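Local structure of cytochrome C (Marichromatium purpuratum 984, 5LO9) at residues R16-C21 and E70-V75; H125-V130 and L413-E418; M436-T441 and H493-D498. The protein probably oxidises thiosulfate to tetrathionate, and may also run the reverse reaction, passing electrons along a row of four c-type haems. All coordinates share one frame; numbering follows the deposited sequence.

Overall arrangement
The three contacts follow one another along the chain, and each lies by a different haem. Contacts 1 and 3 sit on opposite sides of the chain's centre, contact 2 between them. Despite that central place, contact 2 is a surface contact, small and apolar, joining two cytochrome regions. Contacts 1 and 3 are partly buried. Contact 1, wholly within the first cytochrome c region, packs aliphatic groups and sets an arginine side chain alongside backbone carbonyls. Segments 413-418 and 436-441 both fall in the cytochrome region that carries haem 3. Contact 3, near bound thiosulfate, is the most polar, with histidines, a carboxylate and a water between the segments and a salt bridge within one of them.

Contact 1: R16-C21 and E70-V75. With HEC (heme c), chain C.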
loop_
_atom_site.group_PDB
_atom_site.type_symbol
_atom_site.label_atom_id
_atom_site.label_comp_id
_atom_site.label_asym_id
_atom_site.label_seq_id
_atom_site.Cartn_x
_atom_site.Cartn_y
_atom_site.Cartn_z
ATOM N N ARG A 16 62.104 38.142 -6.057
ATOM C CA ARG A 16 61.421 37.618 -7.243
ATOM C C ARG A 16 60.246 38.497 -7.697
ATOM O O ARG A 16 59.582 38.158 -8.691
ATOM C CB ARG A 16 60.895 36.189 -6.990
ATOM C CG ARG A 16 61.825 35.147 -6.325
ATOM C CD ARG A 16 61.200 33.727 -6.448
ATOM N NE ARG A 16 61.467 33.215 -7.801
ATOM C CZ ARG A 16 62.551 32.531 -8.198
ATOM N NH1 ARG A 16 63.533 32.199 -7.349
ATOM N NH2 ARG A 16 62.651 32.174 -9.481
ATOM N N GLY A 17 59.963 39.595 -7.002
ATOM C CA GLY A 17 58.867 40.479 -7.375
ATOM C C GLY A 17 57.501 39.855 -7.216
ATOM O O GLY A 17 56.637 40.032 -8.085
ATOM N N ILE A 18 57.280 39.151 -6.108
ATOM C CA ILE A 18 56.034 38.455 -5.836
ATOM C C ILE A 18 55.442 39.056 -4.572
ATOM O O ILE A 18 56.093 39.058 -3.521
ATOM C CB ILE A 18 56.254 36.946 -5.680
ATOM C CG1 ILE A 18 56.609 36.304 -7.019
ATOM C CG2 ILE A 18 55.001 36.284 -5.103
ATOM C CD1 ILE A 18 57.055 34.866 -6.908
ATOM N N VAL A 19 54.215 39.578 -4.678
ATOM C CA VAL A 19 53.527 40.154 -3.528
ATOM C C VAL A 19 52.973 39.047 -2.648
ATOM O O VAL A 19 52.786 37.904 -3.069
ATOM C CB VAL A 19 52.395 41.121 -3.934
ATOM C CG1 VAL A 19 52.911 42.263 -4.730
ATOM C CG2 VAL A 19 51.338 40.384 -4.736
ATOM N N ALA A 20 52.710 39.415 -1.401
ATOM C CA ALA A 20 52.130 38.490 -0.447
ATOM C C ALA A 20 50.745 38.080 -0.913
ATOM O O ALA A 20 49.897 38.945 -1.147
ATOM C CB ALA A 20 52.032 39.167 0.921
ATOM N N CYS A 21 50.495 36.761 -0.991
ATOM C CA CYS A 21 49.153 36.309 -1.351
ATOM C C CYS A 21 48.104 36.856 -0.388
ATOM O O CYS A 21 46.976 37.184 -0.792
ATOM C CB CYS A 21 49.074 34.798 -1.358
ATOM S SG CYS A 21 50.252 34.008 -2.344
ATOM N N GLU A 70 51.347 33.722 -13.137
ATOM C CA GLU A 70 52.435 33.466 -14.088
ATOM C C GLU A 70 53.815 33.630 -13.446
ATOM O O GLU A 70 54.771 32.956 -13.859
ATOM C CB GLU A 70 52.302 34.364 -15.326
ATOM C CG GLU A 70 52.923 35.766 -15.206
ATOM C CD GLU A 70 52.922 36.581 -16.517
ATOM O OE1 GLU A 70 53.209 36.009 -17.622
ATOM O OE2 GLU A 70 52.641 37.811 -16.402
ATOM N N ARG A 71 53.920 34.454 -12.400
ATOM C CA ARG A 71 55.198 34.706 -11.767
ATOM C C ARG A 71 55.672 33.575 -10.869
ATOM O O ARG A 71 56.826 33.595 -10.449
ATOM C CB ARG A 71 55.152 35.992 -10.943
ATOM C CG ARG A 71 55.808 37.146 -11.645
ATOM C CD ARG A 71 55.606 38.473 -10.907
ATOM N NE ARG A 71 56.056 39.632 -11.685
ATOM C CZ ARG A 71 57.309 39.818 -12.110
ATOM N NH1 ARG A 71 58.270 38.927 -11.840
ATOM N NH2 ARG A 71 57.604 40.907 -12.811
ATOM N N LEU A 72 54.837 32.589 -10.575
ATOM C CA LEU A 72 55.240 31.484 -9.713
ATOM C C LEU A 72 56.113 30.495 -10.480
ATOM O O LEU A 72 55.930 30.276 -11.680
ATOM C CB LEU A 72 54.005 30.753 -9.164
ATOM C CG LEU A 72 53.116 31.589 -8.265
ATOM C CD1 LEU A 72 51.902 30.774 -7.929
ATOM C CD2 LEU A 72 53.837 32.061 -7.017
ATOM N N THR A 73 57.099 29.934 -9.795
ATOM C CA THR A 73 57.809 28.789 -10.339
ATOM C C THR A 73 57.058 27.537 -9.952
ATOM O O THR A 73 56.219 27.566 -9.057
ATOM C CB THR A 73 59.239 28.731 -9.805
ATOM O OG1 THR A 73 59.222 28.598 -8.370
ATOM C CG2 THR A 73 60.013 29.977 -10.190
ATOM N N PRO A 74 57.293 26.437 -10.629
ATOM C CA PRO A 74 56.655 25.176 -10.210
ATOM C C PRO A 74 56.857 24.847 -8.733
ATOM O O PRO A 74 55.891 24.492 -8.041
ATOM C CB PRO A 74 57.324 24.147 -11.116
ATOM C CG PRO A 74 57.694 24.923 -12.331
ATOM C CD PRO A 74 58.023 26.316 -11.880
ATOM N N VAL A 75 58.080 25.002 -8.217
ATOM C CA VAL A 75 58.315 24.725 -6.800
ATOM C C VAL A 75 57.501 25.686 -5.930
ATOM O O VAL A 75 56.958 25.288 -4.894
ATOM C CB VAL A 75 59.835 24.766 -6.481
ATOM C CG1 VAL A 75 60.443 26.116 -6.781
ATOM C CG2 VAL A 75 60.106 24.410 -5.073
HETATM FE FE HEC C . 44.913 34.886 -5.969
HETATM C CHA HEC C . 42.033 33.498 -7.370
HETATM C CHB HEC C . 46.230 31.648 -5.455
HETATM C CHC HEC C . 47.952 36.286 -4.900
HETATM C CHD HEC C . 43.520 38.113 -6.240
HETATM N NA HEC C . 44.266 32.926 -6.333
HETATM C C1A HEC C . 43.086 32.584 -6.894
HETATM C C2A HEC C . 42.909 31.110 -7.041
HETATM C C3A HEC C . 44.155 30.587 -6.483
HETATM C C4A HEC C . 44.913 31.787 -6.067
HETATM C CMA HEC C . 44.517 29.149 -6.376
HETATM C CAA HEC C . 41.754 30.307 -7.608
HETATM C CBA HEC C . 40.870 29.948 -6.428
HETATM C CGA HEC C . 39.813 28.893 -6.680
HETATM O O1A HEC C . 38.928 28.752 -5.802
HETATM O O2A HEC C . 39.828 28.189 -7.712
HETATM N NB HEC C . 46.728 34.113 -5.293
HETATM C C1B HEC C . 47.039 32.822 -5.151
HETATM C C2B HEC C . 48.405 32.616 -4.653
HETATM C C3B HEC C . 48.925 33.976 -4.488
HETATM C C4B HEC C . 47.807 34.827 -4.924
HETATM C CMB HEC C . 49.056 31.312 -4.362
HETATM C CAB HEC C . 50.288 34.386 -4.031
HETATM C CBB HEC C . 51.310 33.763 -4.971
HETATM N NC HEC C . 45.593 36.829 -5.629
HETATM C C1C HEC C . 46.822 37.178 -5.230
HETATM C C2C HEC C . 46.973 38.638 -5.078
HETATM C C3C HEC C . 45.670 39.174 -5.452
HETATM C C4C HEC C . 44.895 37.959 -5.766
HETATM C CMC HEC C . 48.192 39.360 -4.628
HETATM C CAC HEC C . 45.187 40.593 -5.509
HETATM C CBC HEC C . 46.107 41.450 -6.314
HETATM N ND HEC C . 43.118 35.665 -6.682
HETATM C C1D HEC C . 42.767 36.953 -6.706
HETATM C C2D HEC C . 41.428 37.175 -7.266
HETATM C C3D HEC C . 40.968 35.837 -7.602
HETATM C C4D HEC C . 42.108 34.966 -7.211
HETATM C CMD HEC C . 40.712 38.470 -7.459
HETATM C CAD HEC C . 39.670 35.507 -8.278
HETATM C CBD HEC C . 40.080 35.236 -9.727
HETATM C CGD HEC C . 38.901 34.912 -10.595
HETATM O O1D HEC C . 39.051 34.155 -11.597
HETATM O O2D HEC C . 37.831 35.453 -10.270
#
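Arg71 lies along the backbone of Arg16 and Gly17, in the loop that leads into the CXXCH haem-binding motif of the first cytochrome c domain. Its CD is 3.4 Å from Gly17 O, and NH1 stands 3.5 Å from Arg16 O, both carbonyls meeting the guanidinium obliquely. A long, flexible residue suits this place, because its methylenes pack while its charged end stays near solvent. Closer to the haem, Ile18 slides past Arg71 in the opposite direction, so that CG1 lies against the Arg71 CB while CD1 comes 3.8 Å from Arg71 O. The same methyl meets Leu72 CD2 at 4.3 Å, giving two branched aliphatic residues a shared buried patch. On the outer side Arg16 and Thr73 cross at about a right angle, and the bend at chi3 (80°) helps carry Arg16 NH2 to 3.5 Å from Thr73 CG2.

The second shell fixes these pieces. Thr73 N-caps helix 74-86: with chi1 at 61°, OG1 sits between the backbone N and the carbonyl carbon, where it bonds to Asp76 N, and CG2 is left for Arg16. Asp76 also makes a weak, long ion pair with Arg16, while Arg56 holds Leu72 O. Gly17 and Ile18 form a G1 beta bulge facing Asp13, and glycine readily accepts the positive phi of 67°. Leu72 CD2 is 3.7 Å from haem CBB, and three residues beyond Ile18 the loop ends at the thioether, where Cys21 SG is bonded to haem CAB at 1.7 Å.

Contact 2: H125-V130 and L413-E418; sequences HGPGGV and LLVDGE. With HEC (heme c), chain D.
Pro127 sets CD and CG of its ring against the side chain of Val415, its CD 3.4 Å from Val415 CG1. Pro127 CG lies 3.7 Å from Val415 O. In Val415 a chi1 of 174° sets CG1 anti to the backbone N, and this methyl meets two neighbours: besides Pro127, Val130 CG2 touches it at 4.1 Å. Pro127 CG reaches on to Glu418 CB, likewise at 4.1 Å. Only the aliphatic base of Glu418 takes part; a bend at chi2 (-56°) leads its carboxylate off to His270, with a weak bond to Thr273. Rigid, compact apolar groups suit so small a patch, having few rotamers to fix and no polar atom to satisfy.

Each side is shaped by its own turn. Val415 and Glu418 close a type I' turn through paired backbone bonds, and Gly417 takes a positive phi that glycine accepts easily. On the other segment Gly126, just past helix 121-125, has positive phi, and Val130 N bonds to Pro127 O, presenting both side chains to the hairpin. His125, the last residue of that helix, binds the haem iron through NE2 at 2.1 Å, with Met167 as the other axial ligand, while ND1 is held by Pro137 O.

The arrangement thus joins the loop after the CXXCH motif of the domain around haem 2 to the two-residue beta hairpin in the cytochrome region that carries haem 3.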
loop_
_atom_site.group_PDB
_atom_site.type_symbol
_atom_site.label_atom_id
_atom_site.label_comp_id
_atom_site.label_asym_id
_atom_site.label_seq_id
_atom_site.Cartn_x
_atom_site.Cartn_y
_atom_site.Cartn_z
ATOM N N HIS A 125 29.326 18.625 -5.405
ATOM C CA HIS A 125 30.131 19.455 -4.508
ATOM C C HIS A 125 30.060 19.020 -3.052
ATOM O O HIS A 125 30.623 19.691 -2.179
ATOM C CB HIS A 125 29.726 20.924 -4.628
ATOM C CG HIS A 125 30.239 21.571 -5.882
ATOM N ND1 HIS A 125 31.523 22.056 -5.991
ATOM C CD2 HIS A 125 29.656 21.780 -7.089
ATOM C CE1 HIS A 125 31.705 22.547 -7.204
ATOM N NE2 HIS A 125 30.587 22.393 -7.887
ATOM N N GLY A 126 29.426 17.898 -2.770
ATOM C CA GLY A 126 29.452 17.368 -1.441
ATOM C C GLY A 126 28.418 17.988 -0.533
ATOM O O GLY A 126 27.743 18.971 -0.870
ATOM N N PRO A 127 28.281 17.403 0.653
ATOM C CA PRO A 127 27.251 17.857 1.594
ATOM C C PRO A 127 27.438 19.318 1.938
ATOM O O PRO A 127 28.525 19.763 2.312
ATOM C CB PRO A 127 27.461 16.966 2.822
ATOM C CG PRO A 127 28.441 15.897 2.414
ATOM C CD PRO A 127 29.207 16.429 1.249
ATOM N N GLY A 128 26.368 20.066 1.797
ATOM C CA GLY A 128 26.421 21.481 2.082
ATOM C C GLY A 128 27.490 22.263 1.368
ATOM O O GLY A 128 27.766 23.399 1.769
ATOM N N GLY A 129 28.045 21.685 0.295
ATOM C CA GLY A 129 29.100 22.295 -0.498
ATOM C C GLY A 129 30.445 22.435 0.169
ATOM O O GLY A 129 31.180 23.375 -0.116
ATOM N N VAL A 130 30.802 21.507 1.050
ATOM C CA VAL A 130 32.132 21.519 1.651
ATOM C C VAL A 130 33.181 20.898 0.747
ATOM O O VAL A 130 34.361 20.859 1.112
ATOM C CB VAL A 130 32.054 20.797 3.010
ATOM C CG1 VAL A 130 31.125 21.544 3.888
ATOM C CG2 VAL A 130 31.579 19.346 2.834
ATOM N N LEU A 413 33.130 7.530 -3.399
ATOM C CA LEU A 413 33.591 8.600 -2.523
ATOM C C LEU A 413 32.563 8.883 -1.447
ATOM O O LEU A 413 31.376 9.060 -1.739
ATOM C CB LEU A 413 33.861 9.905 -3.285
ATOM C CG LEU A 413 34.396 11.069 -2.434
ATOM C CD1 LEU A 413 35.691 10.646 -1.771
ATOM C CD2 LEU A 413 34.648 12.308 -3.272
ATOM N N LEU A 414 33.048 9.003 -0.222
ATOM C CA LEU A 414 32.237 9.370 0.916
ATOM C C LEU A 414 32.791 10.663 1.511
ATOM O O LEU A 414 34.005 10.870 1.535
ATOM C CB LEU A 414 32.267 8.223 1.917
ATOM C CG LEU A 414 31.091 7.257 1.876
ATOM C CD1 LEU A 414 30.866 6.705 0.513
ATOM C CD2 LEU A 414 31.367 6.086 2.803
ATOM N N VAL A 415 31.908 11.538 1.991
ATOM C CA VAL A 415 32.294 12.809 2.603
ATOM C C VAL A 415 31.518 12.961 3.906
ATOM O O VAL A 415 30.279 13.026 3.887
ATOM C CB VAL A 415 32.006 13.996 1.671
ATOM C CG1 VAL A 415 32.278 15.336 2.357
ATOM C CG2 VAL A 415 32.805 13.852 0.402
ATOM N N ASP A 416 32.240 13.033 5.032
ATOM C CA ASP A 416 31.613 13.101 6.364
ATOM C C ASP A 416 30.582 11.982 6.532
ATOM O O ASP A 416 29.515 12.179 7.102
ATOM C CB ASP A 416 30.972 14.469 6.629
ATOM C CG ASP A 416 32.005 15.635 6.641
ATOM O OD1 ASP A 416 31.614 16.825 6.441
ATOM O OD2 ASP A 416 33.218 15.356 6.851
ATOM N N GLY A 417 30.908 10.787 6.024
ATOM C CA GLY A 417 30.020 9.645 6.097
ATOM C C GLY A 417 28.926 9.571 5.050
ATOM O O GLY A 417 28.344 8.494 4.875
ATOM N N GLU A 418 28.607 10.676 4.369
ATOM C CA GLU A 418 27.601 10.689 3.310
ATOM C C GLU A 418 28.151 10.135 2.005
ATOM O O GLU A 418 29.316 10.352 1.661
ATOM C CB GLU A 418 27.107 12.110 3.053
ATOM C CG GLU A 418 26.440 12.795 4.260
ATOM C CD GLU A 418 25.256 12.025 4.880
ATOM O OE1 GLU A 418 24.396 11.439 4.152
ATOM O OE2 GLU A 418 25.234 11.994 6.138
HETATM FE FE HEC D . 30.260 23.003 -9.839
HETATM C CHA HEC D . 33.575 24.077 -9.773
HETATM C CHB HEC D . 29.222 26.182 -8.794
HETATM C CHC HEC D . 26.948 21.906 -9.758
HETATM C CHD HEC D . 31.265 19.938 -11.153
HETATM N NA HEC D . 31.234 24.787 -9.364
HETATM C C1A HEC D . 32.542 25.010 -9.396
HETATM C C2A HEC D . 32.923 26.385 -9.026
HETATM C C3A HEC D . 31.632 27.021 -8.753
HETATM C C4A HEC D . 30.648 25.931 -8.993
HETATM C CMA HEC D . 31.410 28.445 -8.326
HETATM C CAA HEC D . 34.286 27.025 -8.939
HETATM C CBA HEC D . 34.825 26.867 -7.526
HETATM C CGA HEC D . 36.158 27.563 -7.374
HETATM O O1A HEC D . 36.826 27.352 -6.340
HETATM O O2A HEC D . 36.539 28.328 -8.291
HETATM N NB HEC D . 28.428 23.882 -9.362
HETATM C C1B HEC D . 28.216 25.139 -8.966
HETATM C C2B HEC D . 26.783 25.432 -8.705
HETATM C C3B HEC D . 26.116 24.162 -9.011
HETATM C C4B HEC D . 27.232 23.288 -9.405
HETATM C CMB HEC D . 26.189 26.738 -8.255
HETATM C CAB HEC D . 24.663 23.790 -8.929
HETATM C CBB HEC D . 23.846 24.731 -9.766
HETATM N NC HEC D . 29.281 21.240 -10.349
HETATM C C1C HEC D . 27.984 20.989 -10.226
HETATM C C2C HEC D . 27.606 19.628 -10.657
HETATM C C3C HEC D . 28.875 19.032 -11.094
HETATM C C4C HEC D . 29.839 20.139 -10.855
HETATM C CMC HEC D . 26.220 19.061 -10.648
HETATM C CAC HEC D . 29.205 17.644 -11.593
HETATM C CBC HEC D . 28.270 16.987 -12.568
HETATM N ND HEC D . 32.081 22.158 -10.365
HETATM C C1D HEC D . 32.277 20.958 -10.886
HETATM C C2D HEC D . 33.698 20.669 -11.157
HETATM C C3D HEC D . 34.398 21.866 -10.753
HETATM C C4D HEC D . 33.285 22.731 -10.271
HETATM C CMD HEC D . 34.282 19.442 -11.736
HETATM C CAD HEC D . 35.884 22.119 -10.820
HETATM C CBD HEC D . 36.269 22.862 -12.107
HETATM C CGD HEC D . 37.768 22.873 -12.326
HETATM O O1D HEC D . 38.247 23.953 -12.725
HETATM O O2D HEC D . 38.460 21.845 -12.095
#

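Contact 3: M436-T441 and H493-D498. With HEC (heme c), chain E.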
loop_
_atom_site.group_PDB
_atom_site.type_symbol
_atom_site.label_atom_id
_atom_site.label_comp_id
_atom_site.label_asym_id
_atom_site.label_seq_id
_atom_site.Cartn_x
_atom_site.Cartn_y
_atom_site.Cartn_z
ATOM N N MET A 436 21.027 -4.719 -9.737
ATOM C CA MET A 436 22.058 -3.955 -10.435
ATOM C C MET A 436 23.307 -4.790 -10.784
ATOM O O MET A 436 24.111 -4.357 -11.618
ATOM C CB MET A 436 22.457 -2.741 -9.574
ATOM C CG MET A 436 23.258 -1.660 -10.308
ATOM S SD MET A 436 22.291 -0.843 -11.656
ATOM C CE MET A 436 21.353 0.403 -10.722
ATOM N N HIS A 437 23.502 -5.972 -10.189
ATOM C CA HIS A 437 24.628 -6.818 -10.584
ATOM C C HIS A 437 24.406 -7.465 -11.950
ATOM O O HIS A 437 25.346 -8.032 -12.503
ATOM C CB HIS A 437 24.915 -7.903 -9.507
ATOM C CG HIS A 437 24.256 -9.227 -9.769
ATOM N ND1 HIS A 437 22.984 -9.524 -9.328
ATOM C CD2 HIS A 437 24.681 -10.325 -10.450
ATOM C CE1 HIS A 437 22.656 -10.748 -9.720
ATOM N NE2 HIS A 437 23.665 -11.255 -10.402
ATOM N N ARG A 438 23.204 -7.407 -12.509
ATOM C CA ARG A 438 22.969 -7.963 -13.841
ATOM C C ARG A 438 23.428 -6.987 -14.907
ATOM O O ARG A 438 23.328 -5.765 -14.743
ATOM C CB ARG A 438 21.486 -8.266 -14.101
ATOM C CG ARG A 438 20.961 -9.504 -13.433
ATOM C CD ARG A 438 19.512 -9.690 -13.687
ATOM N NE ARG A 438 19.144 -9.871 -15.103
ATOM C CZ ARG A 438 18.760 -11.026 -15.658
ATOM N NH1 ARG A 438 18.700 -12.145 -14.937
ATOM N NH2 ARG A 438 18.427 -11.071 -16.950
ATOM N N VAL A 439 23.897 -7.546 -16.022
ATOM C CA VAL A 439 24.477 -6.729 -17.075
ATOM C C VAL A 439 23.392 -5.961 -17.805
ATOM O O VAL A 439 23.535 -4.761 -18.052
ATOM C CB VAL A 439 25.304 -7.602 -18.036
ATOM C CG1 VAL A 439 25.807 -6.790 -19.180
ATOM C CG2 VAL A 439 26.503 -8.173 -17.322
ATOM N N ASP A 440 22.268 -6.621 -18.110
ATOM C CA ASP A 440 21.165 -5.951 -18.812
ATOM C C ASP A 440 20.543 -4.859 -17.964
ATOM O O ASP A 440 20.256 -3.767 -18.469
ATOM C CB ASP A 440 20.073 -6.941 -19.261
ATOM C CG ASP A 440 19.496 -7.802 -18.116
ATOM O OD1 ASP A 440 18.487 -8.508 -18.374
ATOM O OD2 ASP A 440 20.073 -7.851 -17.000
ATOM N N THR A 441 20.356 -5.117 -16.675
ATOM C CA THR A 441 19.748 -4.106 -15.830
ATOM C C THR A 441 20.663 -2.900 -15.660
ATOM O O THR A 441 20.221 -1.758 -15.811
ATOM C CB THR A 441 19.394 -4.714 -14.493
ATOM O OG1 THR A 441 18.445 -5.750 -14.710
ATOM C CG2 THR A 441 18.801 -3.687 -13.616
ATOM N N HIS A 493 21.231 -17.651 -10.673
ATOM C CA HIS A 493 21.968 -16.783 -11.576
ATOM C C HIS A 493 22.075 -17.376 -12.962
ATOM O O HIS A 493 23.037 -17.100 -13.697
ATOM C CB HIS A 493 23.347 -16.510 -11.025
ATOM C CG HIS A 493 23.349 -15.780 -9.720
ATOM N ND1 HIS A 493 23.258 -14.402 -9.628
ATOM C CD2 HIS A 493 23.452 -16.240 -8.451
ATOM C CE1 HIS A 493 23.326 -14.051 -8.353
ATOM N NE2 HIS A 493 23.438 -15.148 -7.619
ATOM N N ALA A 494 21.118 -18.220 -13.323
ATOM C CA ALA A 494 21.206 -18.946 -14.586
ATOM C C ALA A 494 20.620 -18.085 -15.709
ATOM O O ALA A 494 19.505 -18.292 -16.195
ATOM C CB ALA A 494 20.531 -20.308 -14.457
ATOM N N SER A 495 21.399 -17.084 -16.109
ATOM C CA SER A 495 21.052 -16.184 -17.201
ATOM C C SER A 495 22.318 -15.788 -17.955
ATOM O O SER A 495 23.403 -15.709 -17.356
ATOM C CB SER A 495 20.352 -14.919 -16.693
ATOM O OG SER A 495 20.401 -13.884 -17.680
ATOM N N PRO A 496 22.214 -15.483 -19.251
ATOM C CA PRO A 496 23.409 -15.010 -19.986
ATOM C C PRO A 496 23.880 -13.626 -19.539
ATOM O O PRO A 496 25.002 -13.239 -19.878
ATOM C CB PRO A 496 22.943 -14.980 -21.454
ATOM C CG PRO A 496 21.622 -15.799 -21.488
ATOM C CD PRO A 496 21.021 -15.600 -20.116
ATOM N N PHE A 497 23.065 -12.875 -18.790
ATOM C CA PHE A 497 23.411 -11.531 -18.349
ATOM C C PHE A 497 23.827 -11.472 -16.900
ATOM O O PHE A 497 23.841 -10.385 -16.334
ATOM C CB PHE A 497 22.239 -10.575 -18.545
ATOM C CG PHE A 497 21.704 -10.544 -19.958
ATOM C CD1 PHE A 497 22.399 -9.896 -20.965
ATOM C CD2 PHE A 497 20.509 -11.143 -20.274
ATOM C CE1 PHE A 497 21.921 -9.880 -22.254
ATOM C CE2 PHE A 497 20.033 -11.129 -21.558
ATOM C CZ PHE A 497 20.732 -10.498 -22.543
ATOM N N ASP A 498 24.112 -12.612 -16.279
ATOM C CA ASP A 498 24.481 -12.716 -14.863
ATOM C C ASP A 498 25.841 -13.412 -14.863
ATOM O O ASP A 498 25.958 -14.574 -15.274
ATOM C CB ASP A 498 23.403 -13.490 -14.055
ATOM C CG ASP A 498 23.542 -13.304 -12.543
ATOM O OD1 ASP A 498 22.515 -13.255 -11.762
ATOM O OD2 ASP A 498 24.725 -13.202 -12.149
HETATM FE FE HEC E . 15.664 -0.192 -5.559
HETATM C CHA HEC E . 13.475 -1.560 -7.942
HETATM C CHB HEC E . 12.950 0.745 -3.556
HETATM C CHC HEC E . 17.876 0.938 -3.050
HETATM C CHD HEC E . 18.304 -0.734 -7.694
HETATM N NA HEC E . 13.599 -0.374 -5.739
HETATM C C1A HEC E . 12.939 -0.951 -6.737
HETATM C C2A HEC E . 11.471 -0.935 -6.558
HETATM C C3A HEC E . 11.307 -0.256 -5.285
HETATM C C4A HEC E . 12.690 0.055 -4.846
HETATM C CMA HEC E . 10.022 0.067 -4.612
HETATM C CAA HEC E . 10.422 -1.456 -7.508
HETATM C CBA HEC E . 10.351 -0.534 -8.720
HETATM C CGA HEC E . 9.208 -0.916 -9.646
HETATM O O1A HEC E . 8.833 -0.050 -10.468
HETATM O O2A HEC E . 8.693 -2.074 -9.584
HETATM N NB HEC E . 15.479 0.672 -3.667
HETATM C C1B HEC E . 14.311 0.964 -3.055
HETATM C C2B HEC E . 14.494 1.548 -1.722
HETATM C C3B HEC E . 15.942 1.596 -1.573
HETATM C C4B HEC E . 16.448 1.018 -2.832
HETATM C CMB HEC E . 13.449 2.017 -0.775
HETATM C CAB HEC E . 16.708 2.093 -0.390
HETATM C CBB HEC E . 16.384 1.174 0.788
HETATM N NC HEC E . 17.732 0.045 -5.391
HETATM C C1C HEC E . 18.423 0.523 -4.344
HETATM C C2C HEC E . 19.876 0.638 -4.609
HETATM C C3C HEC E . 19.997 0.130 -5.985
HETATM C C4C HEC E . 18.602 -0.190 -6.366
HETATM C CMC HEC E . 20.929 1.138 -3.653
HETATM C CAC HEC E . 21.213 0.010 -6.886
HETATM C CBC HEC E . 22.339 -0.699 -6.205
HETATM N ND HEC E . 15.837 -1.018 -7.465
HETATM C C1D HEC E . 16.973 -1.147 -8.133
HETATM C C2D HEC E . 16.788 -1.752 -9.464
HETATM C C3D HEC E . 15.344 -2.023 -9.573
HETATM C C4D HEC E . 14.878 -1.520 -8.251
HETATM C CMD HEC E . 17.891 -2.028 -10.427
HETATM C CAD HEC E . 14.539 -2.629 -10.709
HETATM C CBD HEC E . 14.981 -4.037 -11.161
HETATM C CGD HEC E . 14.887 -5.196 -10.147
HETATM O O1D HEC E . 15.400 -5.136 -8.989
HETATM O O2D HEC E . 14.307 -6.251 -10.525
HETATM O O HOH W 1 19.840 -13.026 -12.271
#
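Phe497 packs one face of its ring against Asp440, whose CB lies 4.2 Å from the ring centroid in a CH-pi contact. The Asp440 carboxylate continues this layer, its plane only 10° from that of the ring. Phe497 also gives its carbonyl O to Val439 N, 2.9 Å away and almost straight at 177°, so the start of helix 439-449 is tied to the loop.

Arg438, at the N-cap position of that helix, bends at chi3 (62°) and grips Asp440 side-on: NE bonds to OD2 at 2.9 Å and NH2 to OD1 at 2.9 Å. Its guanidinium also lies obliquely by the Phe497 ring and near Ser495 OG, which accepts from Phe497 N in an ST turn. A water bridges Arg438 NH1 and Asp498 OD1. A leucine in place of Arg438 would probably leave the Asp440 carboxylate without its charged mate and that water without its link to the helix side.

His437 meets the Asp498 carboxylate at its ring edge: NE2 lies close to both oxygens, 2.7 Å from Asp498 OD1 and 2.8 Å from OD2. It shares a weak 3.3 Å bond between NE2 and His493 ND1. His493 in turn donates to Asp498, a His-carboxylate pair. His437 ND1 is held by the carbonyl of Ala434, which lines the thiosulfate pocket. This chain of polar partners is consistent with a second-shell place for His437 beside the thiosulfate pocket, which it reaches through Ala434.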